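Local coordinates for sniffer CG10964-PA (Drosophila melanogaster, PDB 1SNY), which probably reduces carbonyl compounds with NADPH, as a carbonyl reductase of the short-chain dehydrogenase/reductase family with a Rossmann fold, at residues Q159-G164 / R211-S216. Residues are numbered along the deposited sequence; the frame is centred on the assembly and turned at random.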
loop_
_atom_site.group_PDB
_atom_site.type_symbol
_atom_site.label_atom_id
_atom_site.label_comp_id
_atom_site.label_asym_id
_atom_site.label_seq_id
_atom_site.Cartn_x
_atom_site.Cartn_y
_atom_site.Cartn_z
ATOM N N GLN A 159 26.615 -14.059 15.471
ATOM C CA GLN A 159 26.075 -12.899 16.174
ATOM C C GLN A 159 24.551 -12.878 16.151
ATOM O O GLN A 159 23.922 -13.533 15.318
ATOM C CB GLN A 159 26.608 -11.611 15.543
ATOM C CG GLN A 159 28.117 -11.471 15.627
ATOM C CD GLN A 159 28.623 -11.525 17.061
ATOM O OE1 GLN A 159 28.264 -10.688 17.890
ATOM N NE2 GLN A 159 29.454 -12.516 17.358
ATOM N N PRO A 160 23.934 -12.126 17.075
ATOM C CA PRO A 160 22.473 -12.055 17.112
ATOM C C PRO A 160 22.000 -11.166 15.968
ATOM O O PRO A 160 22.809 -10.505 15.318
ATOM C CB PRO A 160 22.197 -11.440 18.476
ATOM C CG PRO A 160 23.337 -10.475 18.620
ATOM C CD PRO A 160 24.527 -11.303 18.146
HETATM N N MSE A 161 20.696 -11.155 15.723
HETATM C CA MSE A 161 20.144 -10.336 14.652
HETATM C C MSE A 161 20.322 -8.860 14.975
HETATM O O MSE A 161 20.164 -8.442 16.120
HETATM C CB MSE A 161 18.666 -10.669 14.448
HETATM C CG MSE A 161 18.423 -12.085 13.926
HETATM SE SE MSE A 161 16.562 -12.388 13.476
HETATM C CE MSE A 161 16.156 -10.600 12.884
ATOM N N GLY A 162 20.665 -8.074 13.958
ATOM C CA GLY A 162 20.866 -6.652 14.151
ATOM C C GLY A 162 21.635 -6.086 12.978
ATOM O O GLY A 162 22.016 -6.824 12.065
ATOM N N VAL A 163 21.875 -4.783 12.991
ATOM C CA VAL A 163 22.607 -4.154 11.901
ATOM C C VAL A 163 24.040 -4.676 11.843
ATOM O O VAL A 163 24.711 -4.559 10.820
ATOM C CB VAL A 163 22.623 -2.624 12.051
ATOM C CG1 VAL A 163 21.221 -2.069 11.836
ATOM C CG2 VAL A 163 23.135 -2.241 13.437
ATOM N N GLY A 164 24.500 -5.259 12.945
ATOM C CA GLY A 164 25.839 -5.807 12.984
ATOM C C GLY A 164 25.944 -7.059 12.136
ATOM O O GLY A 164 27.041 -7.450 11.729
ATOM N N ARG A 211 18.182 -15.088 8.865
ATOM C CA ARG A 211 18.237 -14.159 9.988
ATOM C C ARG A 211 18.561 -12.722 9.587
ATOM O O ARG A 211 19.381 -12.064 10.227
ATOM C CB ARG A 211 19.254 -14.649 11.025
ATOM C CG ARG A 211 18.891 -15.977 11.673
ATOM C CD ARG A 211 17.617 -15.850 12.488
ATOM N NE ARG A 211 17.355 -17.039 13.298
ATOM C CZ ARG A 211 16.871 -18.186 12.831
ATOM N NH1 ARG A 211 16.585 -18.326 11.543
ATOM N NH2 ARG A 211 16.665 -19.196 13.665
ATOM N N ILE A 212 17.917 -12.242 8.522
ATOM C CA ILE A 212 18.105 -10.876 8.055
ATOM C C ILE A 212 16.945 -10.069 8.622
ATOM O O ILE A 212 15.785 -10.366 8.355
ATOM C CB ILE A 212 18.076 -10.783 6.505
ATOM C CG1 ILE A 212 19.240 -11.581 5.918
ATOM C CG2 ILE A 212 18.152 -9.313 6.070
ATOM C CD1 ILE A 212 19.215 -11.679 4.384
HETATM N N MSE A 213 17.269 -9.056 9.411
HETATM C CA MSE A 213 16.264 -8.217 10.052
HETATM C C MSE A 213 15.657 -7.178 9.107
HETATM O O MSE A 213 16.362 -6.584 8.293
HETATM C CB MSE A 213 16.903 -7.513 11.259
HETATM C CG MSE A 213 15.953 -6.684 12.110
HETATM SE SE MSE A 213 16.854 -5.905 13.640
HETATM C CE MSE A 213 17.462 -4.267 12.822
ATOM N N CYS A 214 14.344 -6.982 9.196
ATOM C CA CYS A 214 13.686 -5.969 8.380
ATOM C C CYS A 214 12.714 -5.200 9.247
ATOM O O CYS A 214 11.874 -5.788 9.938
ATOM C CB CYS A 214 12.937 -6.572 7.189
ATOM S SG CYS A 214 12.292 -5.273 6.076
ATOM N N VAL A 215 12.839 -3.881 9.230
ATOM C CA VAL A 215 11.964 -3.052 10.030
ATOM C C VAL A 215 11.626 -1.776 9.297
ATOM O O VAL A 215 12.416 -1.287 8.484
ATOM C CB VAL A 215 12.631 -2.641 11.375
ATOM C CG1 VAL A 215 13.124 -3.875 12.133
ATOM C CG2 VAL A 215 13.781 -1.686 11.103
ATOM N N SER A 216 10.438 -1.250 9.573
ATOM C CA SER A 216 10.026 0.022 9.008
ATOM C C SER A 216 10.302 1.012 10.124
ATOM O O SER A 216 10.051 0.720 11.298
ATOM C CB SER A 216 8.532 0.039 8.690
ATOM O OG SER A 216 8.258 -0.681 7.504
HETATM O O HOH W 1 20.479 -9.527 11.506
#
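Met-161 and Met-213, both selenomethionines, carry the apolar part of this contact. The methyl CE of Met-161, turned toward the strand by a bend at chi3 (33°), lies 3.6 Å from CB of Met-213, at the root of that side chain. Met-213 reaches the other way: with CG anti to its backbone N (chi1 -175°), its SE arrives 4.1 Å from CA of Gly-162, and its CE touches CG1 of Val-163 more loosely (4.5 Å). Arg-211 adds its aliphatic part, CD lying 3.8 Å from SE of Met-161, the two side chains running roughly perpendicular; its NH1 is hydrogen-bonded to the backbone O of Tyr-208, and the guanidinium makes a cation-pi contact with that ring.

No direct hydrogen bond joins the segments, but water 1 accepts from N of Gly-162 (2.9 Å) and can donate to O of Arg-211 (3.0 Å), though other acceptors compete for its protons. The buried N of Val-163 has no modelled partner.

Arg-211, with positive phi (59°), is the C-prime residue of the Schellman motif that ends helix 187-207 and leads into strand 213-217. Away from the NADP site, the contact packs the loop between helix 124-155 and strand 167-171 against the entry to strand 213-217, which pairs in parallel with 167-171 in the Rossmann-type sheet. Ile-212 turns away onto helix 124-155, while Met-161 touches Asn-254 and Met-213 touches Leu-249.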